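Local coordinates for DUF4875 domain-containing protein (Desulfovibrio piger, PDB 4LG3) that is of unknown function and belongs to the DUF4875 family of the CamS-like clan, folding as a mixed beta-sheet with helices packed against it, at residues Ser5-Phe10 against Val60-Arg65; Asn28-Leu33 against Phe88-Leu93; Arg65-Glu70 against Val76-Asp81; Thr124-Lys129 against Ala164-Leu169. All coordinates share one frame; numbering follows the deposited sequence.

In the fold
Contacts 1 and 3 lie about 9 Å apart between centres and share helix 53-71, which meets the N-terminal segment 5-10 in one and the following strand, 75-81, in the other; Arg65 belongs to both. Contact 2, about 13 Å between centres from contact 3, belongs to the same mixed sheet, where strand 75-81 runs between strands 26-36 and 92-98; the Arg30-Asp81 salt bridge joins the two. Along the chain, contacts 1 and 2 alternate their segments, and contact 3 falls between the two segments of contact 2. Contact 4 comes last, about 28 Å from contact 3 between centres, across the chain's centre. Leu169 packs on Phe88 and Thr91, linking it to the loop leading into strand 92-98.

Contact 1: Ser5-Phe10 against Val60-Arg65; sequences SEAQFF and VIAAAR. With SO4 (sulfate ion), chain D.
Ala7 and Ala62 bring the backbones of 5-10 and 60-65 to a CA-CA distance of 6.5 Å, an irregular N-terminal segment lying against one flank of a regular helix. Small side chains permit this approach: the two alanine methyl groups meet head-on, Ala7 CB standing 3.8 Å from Ala62 CB. One residue further along the helix, Ala63 turns its CB to the ring of Phe10 in a CH-pi contact, 4.0 Å from the centroid and 29° off the ring normal. The methyl sits over the face but displaced to the far rim, nearest CZ at 3.6 Å. Phe10 reaches it with CG placed between its backbone N and carbonyl carbon (chi1 70°). Here the chain enters strand 10-18, the neighbour of strand 26-36 in the mixed sheet, and helix 53-71 packs on that sheet: Ala63 also touches Ile31 and Ile78. Gln8 fixes the loop in between. Its NE2 donates to Glu6 O at 3.1 Å, from above the carbonyl plane, while its OE1 accepts from Arg45 and its backbone N binds Thr59 OG1. At the far end of 60-65, Arg65 extends its chain to a sulfate, probably from the crystallisation liquor, whose sulfur lies in the guanidinium plane at its edge. NH1 gives weak bonds to O1 and O3, and Tyr98 and Trp113 also hold the ion.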
# COMPACT_ATOMS: atom_id res chain seq x y z
N SER A 5 -13.45 11.15 -5.74
CA SER A 5 -12.80 11.55 -4.48
C SER A 5 -13.27 10.68 -3.29
O SER A 5 -13.04 11.04 -2.13
CB SER A 5 -13.08 13.02 -4.20
N GLU A 6 -13.93 9.56 -3.57
CA GLU A 6 -14.44 8.65 -2.55
C GLU A 6 -13.51 7.43 -2.36
O GLU A 6 -12.72 7.08 -3.25
CB GLU A 6 -15.87 8.20 -2.92
CG GLU A 6 -16.74 7.87 -1.72
CD GLU A 6 -17.51 6.57 -1.85
OE1 GLU A 6 -18.64 6.61 -2.40
OE2 GLU A 6 -16.98 5.51 -1.44
N ALA A 7 -13.62 6.79 -1.19
CA ALA A 7 -12.84 5.64 -0.81
C ALA A 7 -13.16 4.42 -1.66
O ALA A 7 -14.33 4.20 -2.04
CB ALA A 7 -13.06 5.32 0.66
N GLN A 8 -12.13 3.64 -1.98
CA GLN A 8 -12.26 2.42 -2.78
C GLN A 8 -12.45 1.22 -1.87
O GLN A 8 -12.14 1.31 -0.69
CB GLN A 8 -11.01 2.22 -3.63
CG GLN A 8 -10.67 3.41 -4.51
CD GLN A 8 -11.77 3.69 -5.49
OE1 GLN A 8 -11.99 2.92 -6.44
NE2 GLN A 8 -12.53 4.75 -5.23
N PHE A 9 -13.00 0.10 -2.41
CA PHE A 9 -13.14 -1.13 -1.64
C PHE A 9 -11.78 -1.69 -1.28
O PHE A 9 -10.87 -1.74 -2.11
CB PHE A 9 -13.96 -2.17 -2.37
CG PHE A 9 -15.38 -1.75 -2.59
CD1 PHE A 9 -16.14 -1.21 -1.55
CD2 PHE A 9 -15.97 -1.87 -3.85
CE1 PHE A 9 -17.46 -0.81 -1.76
CE2 PHE A 9 -17.30 -1.49 -4.05
CZ PHE A 9 -18.04 -0.97 -3.00
N PHE A 10 -11.63 -2.06 -0.02
CA PHE A 10 -10.38 -2.60 0.46
C PHE A 10 -10.63 -3.79 1.36
O PHE A 10 -11.75 -4.05 1.78
CB PHE A 10 -9.54 -1.51 1.18
CG PHE A 10 -10.09 -1.06 2.52
CD1 PHE A 10 -9.84 -1.79 3.68
CD2 PHE A 10 -10.84 0.11 2.62
CE1 PHE A 10 -10.40 -1.40 4.90
CE2 PHE A 10 -11.36 0.52 3.84
CZ PHE A 10 -11.14 -0.24 4.97
N VAL A 60 -7.26 5.23 2.41
CA VAL A 60 -6.46 5.11 3.63
C VAL A 60 -7.06 5.98 4.74
O VAL A 60 -7.04 5.54 5.89
CB VAL A 60 -4.92 5.32 3.45
CG1 VAL A 60 -4.30 4.16 2.65
CG2 VAL A 60 -4.59 6.68 2.81
N ILE A 61 -7.63 7.16 4.39
CA ILE A 61 -8.30 8.03 5.35
C ILE A 61 -9.48 7.26 5.96
O ILE A 61 -9.55 7.19 7.18
CB ILE A 61 -8.74 9.39 4.73
CG1 ILE A 61 -7.48 10.25 4.37
CG2 ILE A 61 -9.67 10.19 5.68
CD1 ILE A 61 -7.73 11.38 3.31
N ALA A 62 -10.35 6.65 5.14
CA ALA A 62 -11.54 5.90 5.57
C ALA A 62 -11.17 4.67 6.38
O ALA A 62 -11.85 4.37 7.35
CB ALA A 62 -12.37 5.48 4.37
N ALA A 63 -10.08 3.95 5.99
CA ALA A 63 -9.62 2.79 6.72
C ALA A 63 -9.11 3.22 8.11
O ALA A 63 -9.49 2.59 9.10
CB ALA A 63 -8.54 2.08 5.93
N ALA A 64 -8.33 4.32 8.18
CA ALA A 64 -7.79 4.87 9.45
C ALA A 64 -8.92 5.19 10.44
O ALA A 64 -8.86 4.76 11.58
CB ALA A 64 -6.93 6.10 9.19
N ARG A 65 -9.95 5.90 9.98
CA ARG A 65 -11.14 6.28 10.74
C ARG A 65 -11.91 5.07 11.22
O ARG A 65 -12.30 5.03 12.39
CB ARG A 65 -12.04 7.16 9.89
CG ARG A 65 -11.43 8.51 9.58
CD ARG A 65 -12.54 9.42 9.14
NE ARG A 65 -12.05 10.61 8.43
CZ ARG A 65 -11.76 11.75 9.03
NH1 ARG A 65 -11.87 11.87 10.34
NH2 ARG A 65 -11.35 12.78 8.31
S SO4 D . -10.88 14.52 12.26
O1 SO4 D . -12.30 14.43 11.92
O2 SO4 D . -10.59 13.53 13.30
O3 SO4 D . -10.07 14.30 11.04
O4 SO4 D . -10.58 15.85 12.78

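Contact 2: Asn28-Leu33 against Phe88-Leu93; sequences NVRIVL and FGKTVL
Arg30 and Lys90 send their side chains toward each other by different torsions. In Arg30, CG lies opposite the carbonyl carbon (chi1 -57°), and a turn at chi3 of 81° bends the end of an otherwise stretched chain. Lys90 starts with CG between its backbone N and carbonyl carbon (chi1 68°) and then runs fully extended to its ammonium group. Arg30 NE and Lys90 NZ come to 4.2 Å from each other, with the ammonium placed obliquely to the guanidinium. Both cations converge on Asp81 OD2, Arg30 NE by a salt bridge and Lys90 NZ by a long, weak ion pair, so the carboxylate probably balances their charge. Lys90 NZ also donates to Gly85 O, which helps hold the ammonium in place. The setting is the mixed sheet, in which strand 75-81, the carrier of Asp81, runs parallel to strand 26-36 and antiparallel to strand 92-98. Strand 75-81 lies between these two, and Lys90 lies in the loop leading into the latter; even the nearest CA pair, Arg30 and Val92, is 9.7 Å apart. The long side chains of Arg30 and Lys90 cover most of this gap, and arginine and lysine suit it because their methylene chains carry charge across to the shared acid. Beyond Lys90, the branched Val92 offers a methyl to the other end of the guanidinium, CG2 lying 4.4 Å from Arg30 NH2 and again oblique to its plane. Arg30 also packs on Thr79 of the middle strand.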
# COMPACT_ATOMS: atom_id res chain seq x y z
N ASN A 28 -1.59 -0.93 13.64
CA ASN A 28 -0.98 -0.85 12.30
C ASN A 28 -1.66 -1.82 11.39
O ASN A 28 -1.85 -3.00 11.75
CB ASN A 28 0.53 -1.09 12.34
CG ASN A 28 1.24 -0.18 13.30
OD1 ASN A 28 1.17 1.04 13.20
ND2 ASN A 28 1.93 -0.76 14.28
N VAL A 29 -2.10 -1.32 10.22
CA VAL A 29 -2.85 -2.13 9.27
C VAL A 29 -2.32 -1.96 7.85
O VAL A 29 -2.07 -0.84 7.40
CB VAL A 29 -4.39 -1.79 9.33
CG1 VAL A 29 -5.20 -2.73 8.43
CG2 VAL A 29 -4.93 -1.84 10.76
N ARG A 30 -2.23 -3.09 7.13
CA ARG A 30 -1.91 -3.15 5.70
C ARG A 30 -3.17 -3.54 4.98
O ARG A 30 -3.83 -4.51 5.38
CB ARG A 30 -0.78 -4.13 5.39
CG ARG A 30 0.52 -3.85 6.13
CD ARG A 30 1.66 -4.57 5.44
NE ARG A 30 2.13 -3.83 4.26
CZ ARG A 30 3.22 -3.06 4.24
NH1 ARG A 30 3.97 -2.95 5.32
NH2 ARG A 30 3.57 -2.44 3.13
N ILE A 31 -3.55 -2.77 3.96
CA ILE A 31 -4.76 -3.03 3.20
C ILE A 31 -4.40 -3.17 1.73
O ILE A 31 -3.31 -2.78 1.31
CB ILE A 31 -5.87 -1.95 3.46
CG1 ILE A 31 -5.43 -0.54 3.03
CG2 ILE A 31 -6.39 -1.99 4.93
CD1 ILE A 31 -6.59 0.48 2.82
N VAL A 32 -5.32 -3.76 0.94
CA VAL A 32 -5.22 -3.88 -0.52
C VAL A 32 -6.57 -3.50 -1.12
O VAL A 32 -7.61 -3.67 -0.46
CB VAL A 32 -4.75 -5.28 -1.06
CG1 VAL A 32 -3.30 -5.58 -0.70
CG2 VAL A 32 -5.69 -6.41 -0.63
N LEU A 33 -6.56 -3.06 -2.40
CA LEU A 33 -7.77 -2.77 -3.15
C LEU A 33 -8.37 -4.06 -3.64
O LEU A 33 -7.64 -4.93 -4.14
CB LEU A 33 -7.51 -1.84 -4.33
CG LEU A 33 -7.02 -0.44 -4.03
CD1 LEU A 33 -6.86 0.33 -5.32
CD2 LEU A 33 -7.94 0.30 -3.03
N PHE A 88 8.87 -7.76 -1.56
CA PHE A 88 9.33 -7.28 -2.86
C PHE A 88 8.51 -7.87 -4.00
O PHE A 88 9.03 -8.09 -5.08
CB PHE A 88 10.83 -7.53 -3.02
CG PHE A 88 11.60 -6.87 -1.90
CD1 PHE A 88 11.74 -5.48 -1.86
CD2 PHE A 88 12.10 -7.62 -0.84
CE1 PHE A 88 12.38 -4.86 -0.78
CE2 PHE A 88 12.74 -6.99 0.24
CZ PHE A 88 12.86 -5.61 0.27
N GLY A 89 7.22 -8.08 -3.74
CA GLY A 89 6.23 -8.57 -4.69
C GLY A 89 5.07 -7.60 -4.80
O GLY A 89 4.03 -7.91 -5.38
N LYS A 90 5.25 -6.40 -4.21
CA LYS A 90 4.23 -5.35 -4.12
C LYS A 90 4.89 -4.07 -3.71
O LYS A 90 6.05 -4.10 -3.28
CB LYS A 90 3.11 -5.72 -3.09
CG LYS A 90 3.63 -5.73 -1.66
CD LYS A 90 2.77 -6.45 -0.65
CE LYS A 90 3.42 -6.31 0.71
NZ LYS A 90 2.76 -7.15 1.71
N THR A 91 4.17 -2.93 -3.84
CA THR A 91 4.65 -1.60 -3.46
C THR A 91 3.54 -0.82 -2.77
O THR A 91 2.39 -1.20 -2.84
CB THR A 91 5.21 -0.80 -4.67
OG1 THR A 91 4.19 -0.63 -5.67
CG2 THR A 91 6.48 -1.39 -5.26
N VAL A 92 3.90 0.28 -2.14
CA VAL A 92 3.02 1.21 -1.42
C VAL A 92 2.34 2.13 -2.41
O VAL A 92 3.02 2.82 -3.17
CB VAL A 92 3.83 2.02 -0.37
CG1 VAL A 92 2.96 3.04 0.35
CG2 VAL A 92 4.50 1.10 0.62
N LEU A 93 1.01 2.16 -2.37
CA LEU A 93 0.17 3.06 -3.15
C LEU A 93 -0.26 4.29 -2.33
O LEU A 93 -0.48 5.36 -2.89
CB LEU A 93 -1.07 2.33 -3.68
CG LEU A 93 -0.87 1.22 -4.72
CD1 LEU A 93 -2.21 0.77 -5.27
CD2 LEU A 93 0.08 1.66 -5.87

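Contact 3: Arg65-Glu70 against Val76-Asp81; sequences RYYAQE and VSITLD. With SO4 (sulfate ion), chain D.
Tyr67 and Ala68 carry this contact from the helix side, meeting Val76 and Ile78 of the strand that follows. Helix 65-70 and strand 76-81 run in roughly opposite senses, 143° between their directions, with axes 8.4 Å apart, as in a helix that turns back through a short connection and lies over its own strand. Ahead of the pair, Tyr66 sets its CD2 3.6 Å above the plane of the Tyr67 ring, over the centre of one face. Tyr67 touches with two parts. CB meets Val76 CG1 at 3.8 Å, and on the ring CD2 approaches Ile78 CD1 at 3.8 Å, obliquely, the two side chains crossing at about a right angle. With CG of Tyr67 opposite the carbonyl carbon (chi1 -79°), the side chain also touches Val29 of strand 26-36, and the hydroxyl is hydrogen-bonded to Glu15 of strand 10-18. A tyrosine suits this position because its CB and ring are apolar while its OH reaches a polar partner. At Ala68 the small side chain lets the strand come close: Val76 CG2 lies 3.6 Å from Ala68 CA and 3.9 Å from Ala68 CB. Val76 divides its two methyls between successive helix residues, CG1 on Tyr67 and CG2 on Ala68, a use for which beta-branching is well suited. Ile78, deeper along the strand, also packs on Val60 and Ala64. Across the two segments the contact is wholly apolar, so its cohesion should come from burying carbon surface, with the one polar group of Tyr67 satisfied by Glu15.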
# COMPACT_ATOMS: atom_id res chain seq x y z
N ARG A 65 -9.95 5.90 9.98
CA ARG A 65 -11.14 6.28 10.74
C ARG A 65 -11.91 5.07 11.22
O ARG A 65 -12.30 5.03 12.39
CB ARG A 65 -12.04 7.16 9.89
CG ARG A 65 -11.43 8.51 9.58
CD ARG A 65 -12.54 9.42 9.14
NE ARG A 65 -12.05 10.61 8.43
CZ ARG A 65 -11.76 11.75 9.03
NH1 ARG A 65 -11.87 11.87 10.34
NH2 ARG A 65 -11.35 12.78 8.31
N TYR A 66 -12.05 4.05 10.37
CA TYR A 66 -12.72 2.78 10.68
C TYR A 66 -12.00 2.05 11.82
O TYR A 66 -12.63 1.72 12.81
CB TYR A 66 -12.85 1.86 9.44
CG TYR A 66 -13.23 0.42 9.81
CD1 TYR A 66 -14.48 0.13 10.36
CD2 TYR A 66 -12.30 -0.61 9.71
CE1 TYR A 66 -14.80 -1.16 10.80
CE2 TYR A 66 -12.61 -1.90 10.14
CZ TYR A 66 -13.85 -2.17 10.70
OH TYR A 66 -14.13 -3.44 11.12
N TYR A 67 -10.70 1.82 11.69
CA TYR A 67 -9.92 1.08 12.67
C TYR A 67 -9.79 1.81 13.99
O TYR A 67 -9.78 1.14 15.03
CB TYR A 67 -8.54 0.69 12.11
CG TYR A 67 -8.64 -0.51 11.19
CD1 TYR A 67 -8.84 -1.79 11.71
CD2 TYR A 67 -8.59 -0.36 9.81
CE1 TYR A 67 -8.96 -2.89 10.87
CE2 TYR A 67 -8.75 -1.45 8.96
CZ TYR A 67 -8.90 -2.72 9.50
OH TYR A 67 -8.95 -3.81 8.68
N ALA A 68 -9.74 3.15 13.99
CA ALA A 68 -9.66 3.94 15.22
C ALA A 68 -10.93 3.69 16.07
O ALA A 68 -10.83 3.40 17.26
CB ALA A 68 -9.50 5.42 14.87
N GLN A 69 -12.09 3.71 15.42
CA GLN A 69 -13.40 3.46 16.00
C GLN A 69 -13.56 1.99 16.44
O GLN A 69 -13.92 1.73 17.58
CB GLN A 69 -14.47 3.85 14.95
CG GLN A 69 -15.93 3.41 15.22
CD GLN A 69 -16.80 4.50 15.79
OE1 GLN A 69 -16.77 5.67 15.36
NE2 GLN A 69 -17.63 4.13 16.77
N GLU A 70 -13.27 1.04 15.55
CA GLU A 70 -13.46 -0.38 15.78
C GLU A 70 -12.49 -0.96 16.81
O GLU A 70 -12.94 -1.74 17.65
CB GLU A 70 -13.36 -1.14 14.44
CG GLU A 70 -13.33 -2.66 14.56
CD GLU A 70 -14.47 -3.35 15.31
OE1 GLU A 70 -15.65 -2.99 15.08
OE2 GLU A 70 -14.17 -4.29 16.08
N VAL A 76 -3.61 5.11 14.61
CA VAL A 76 -3.82 4.11 13.58
C VAL A 76 -2.98 4.44 12.36
O VAL A 76 -3.09 5.53 11.82
CB VAL A 76 -5.32 3.94 13.20
CG1 VAL A 76 -5.51 2.91 12.10
CG2 VAL A 76 -6.15 3.57 14.42
N SER A 77 -2.16 3.49 11.93
CA SER A 77 -1.35 3.59 10.72
C SER A 77 -1.90 2.66 9.67
O SER A 77 -2.13 1.49 9.96
CB SER A 77 0.11 3.26 11.01
OG SER A 77 0.76 4.41 11.50
N ILE A 78 -2.18 3.19 8.48
CA ILE A 78 -2.70 2.41 7.35
C ILE A 78 -1.71 2.47 6.17
O ILE A 78 -1.25 3.55 5.81
CB ILE A 78 -4.13 2.86 6.89
CG1 ILE A 78 -5.14 2.94 8.06
CG2 ILE A 78 -4.66 2.01 5.73
CD1 ILE A 78 -5.56 1.65 8.72
N THR A 79 -1.38 1.33 5.59
CA THR A 79 -0.56 1.24 4.39
C THR A 79 -1.37 0.51 3.34
O THR A 79 -1.80 -0.63 3.59
CB THR A 79 0.82 0.56 4.61
OG1 THR A 79 1.51 1.23 5.66
CG2 THR A 79 1.68 0.58 3.35
N LEU A 80 -1.58 1.16 2.18
CA LEU A 80 -2.24 0.54 1.06
C LEU A 80 -1.17 -0.02 0.13
O LEU A 80 -0.34 0.74 -0.38
CB LEU A 80 -3.18 1.51 0.33
CG LEU A 80 -3.83 1.05 -0.98
CD1 LEU A 80 -4.84 -0.06 -0.73
CD2 LEU A 80 -4.48 2.23 -1.68
N ASP A 81 -1.17 -1.35 -0.06
CA ASP A 81 -0.23 -2.02 -0.96
C ASP A 81 -0.85 -2.23 -2.36
O ASP A 81 -2.06 -2.28 -2.48
CB ASP A 81 0.26 -3.36 -0.38
CG ASP A 81 1.11 -3.22 0.86
OD1 ASP A 81 2.07 -2.40 0.83
OD2 ASP A 81 0.87 -3.96 1.83
S SO4 D . -10.88 14.52 12.26
O1 SO4 D . -12.30 14.43 11.92
O2 SO4 D . -10.59 13.53 13.30
O3 SO4 D . -10.07 14.30 11.04
O4 SO4 D . -10.58 15.85 12.78

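Contact 4: Thr124-Lys129 against Ala164-Leu169; sequences TAQELK and AEKVML
Lys166, which ends the 3-10 turn 164-166, meets Gln126 and Glu127 at the start of helix 125-137; just after it, Val167 N binds Ala164 O. The lysine chain bends at chi2 (-83°) and then runs straight, crossing the side chain of Gln126 at about a right angle, so that CD passes 3.9 Å from Gln126 OE1. Its ammonium stays 4.4 Å from Glu127 OE2, beyond a salt bridge, and instead donates to a water 2.8 Å from NZ; the same water is hydrogen-bonded to Thr124 OG1. Val167, a compact apolar residue, turns to the helices, packing on Ile130 and Ile156. Met168, present as selenomethionine, contributes its backbone: a second water donates both to its O and to Glu127 O. Leu169 closes the segment against Trp134, while its O accepts from Gln131. The helix start is itself a capping box. Glu127 N donates to the N-cap side chain at Thr124 OG1, 3.1 Å away, and Thr124 N returns a nearly straight bond (171°) to Glu127 OE1, met on its anti side. Threonine and glutamate suit these places because each offers a side-chain acceptor to the other's backbone N-H. Glu127 OE1 also pairs with Arg121. The polar links between the two segments thus run through two waters, while the direct touch is the lysine chain against Gln126, its charge probably adding a mild attraction to Glu127 at longer range.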
# COMPACT_ATOMS: atom_id res chain seq x y z
N THR A 124 -1.27 -0.87 -13.51
CA THR A 124 -1.91 -1.65 -14.58
C THR A 124 -1.78 -3.13 -14.25
O THR A 124 -0.90 -3.52 -13.47
CB THR A 124 -1.29 -1.34 -15.96
OG1 THR A 124 0.06 -1.78 -15.99
CG2 THR A 124 -1.34 0.13 -16.33
N ALA A 125 -2.60 -3.97 -14.88
CA ALA A 125 -2.51 -5.43 -14.71
C ALA A 125 -1.10 -5.92 -15.04
O ALA A 125 -0.58 -6.79 -14.34
CB ALA A 125 -3.53 -6.12 -15.60
N GLN A 126 -0.47 -5.33 -16.09
CA GLN A 126 0.88 -5.70 -16.51
C GLN A 126 1.92 -5.31 -15.45
O GLN A 126 2.81 -6.11 -15.15
CB GLN A 126 1.23 -5.07 -17.85
CG GLN A 126 2.35 -5.82 -18.54
CD GLN A 126 2.92 -5.05 -19.67
OE1 GLN A 126 3.49 -3.97 -19.49
NE2 GLN A 126 2.84 -5.62 -20.85
N GLU A 127 1.78 -4.11 -14.87
CA GLU A 127 2.67 -3.62 -13.80
C GLU A 127 2.57 -4.52 -12.56
O GLU A 127 3.59 -4.85 -11.95
CB GLU A 127 2.34 -2.16 -13.45
CG GLU A 127 2.93 -1.15 -14.43
CD GLU A 127 2.40 0.26 -14.33
OE1 GLU A 127 1.28 0.47 -13.80
OE2 GLU A 127 3.06 1.18 -14.86
N LEU A 128 1.36 -4.95 -12.24
CA LEU A 128 1.06 -5.83 -11.11
C LEU A 128 1.61 -7.24 -11.33
O LEU A 128 2.13 -7.84 -10.39
CB LEU A 128 -0.45 -5.87 -10.86
CG LEU A 128 -1.08 -4.60 -10.27
CD1 LEU A 128 -2.58 -4.66 -10.35
CD2 LEU A 128 -0.64 -4.36 -8.84
N LYS A 129 1.55 -7.74 -12.57
CA LYS A 129 2.09 -9.04 -12.96
C LYS A 129 3.62 -9.00 -12.86
O LYS A 129 4.21 -9.96 -12.38
CB LYS A 129 1.63 -9.42 -14.40
CG LYS A 129 2.11 -10.80 -14.90
CD LYS A 129 1.24 -11.95 -14.39
CE LYS A 129 2.04 -13.19 -14.04
NZ LYS A 129 1.30 -14.09 -13.12
N ALA A 164 12.82 -5.06 -21.43
CA ALA A 164 13.32 -5.04 -20.05
C ALA A 164 13.24 -3.64 -19.39
O ALA A 164 13.17 -3.55 -18.16
CB ALA A 164 14.76 -5.53 -20.02
N GLU A 165 13.22 -2.56 -20.20
CA GLU A 165 13.15 -1.19 -19.69
C GLU A 165 11.73 -0.88 -19.12
O GLU A 165 11.54 0.15 -18.45
CB GLU A 165 13.59 -0.16 -20.74
CG GLU A 165 12.76 -0.11 -22.01
CD GLU A 165 13.24 0.91 -23.03
OE1 GLU A 165 13.35 2.10 -22.67
OE2 GLU A 165 13.50 0.51 -24.19
N LYS A 166 10.77 -1.79 -19.37
CA LYS A 166 9.40 -1.74 -18.87
C LYS A 166 9.27 -2.61 -17.60
O LYS A 166 8.22 -2.60 -16.97
CB LYS A 166 8.41 -2.21 -19.97
CG LYS A 166 7.40 -1.16 -20.44
CD LYS A 166 6.17 -1.07 -19.52
CE LYS A 166 5.12 -0.07 -19.98
NZ LYS A 166 3.96 -0.01 -19.03
N VAL A 167 10.36 -3.33 -17.21
CA VAL A 167 10.40 -4.22 -16.04
C VAL A 167 11.04 -3.51 -14.83
O VAL A 167 12.22 -3.19 -14.84
CB VAL A 167 11.11 -5.58 -16.36
CG1 VAL A 167 11.26 -6.45 -15.11
CG2 VAL A 167 10.37 -6.34 -17.45
N MSE A 168 10.24 -3.31 -13.77
CA MSE A 168 10.63 -2.71 -12.50
C MSE A 168 9.61 -3.05 -11.45
O MSE A 168 8.43 -3.26 -11.77
CB MSE A 168 10.82 -1.20 -12.60
CG MSE A 168 9.54 -0.43 -12.90
SE MSE A 168 10.03 1.21 -13.79
CE MSE A 168 10.41 0.51 -15.54
N LEU A 169 10.06 -3.10 -10.18
CA LEU A 169 9.20 -3.40 -9.06
C LEU A 169 8.32 -2.19 -8.75
O LEU A 169 7.12 -2.36 -8.50
CB LEU A 169 10.04 -3.82 -7.82
CG LEU A 169 9.27 -4.07 -6.48
CD1 LEU A 169 8.20 -5.19 -6.59
CD2 LEU A 169 10.21 -4.28 -5.34
O HOH W 1 1.57 -1.20 -18.28
O HOH W 2 5.74 -3.12 -12.51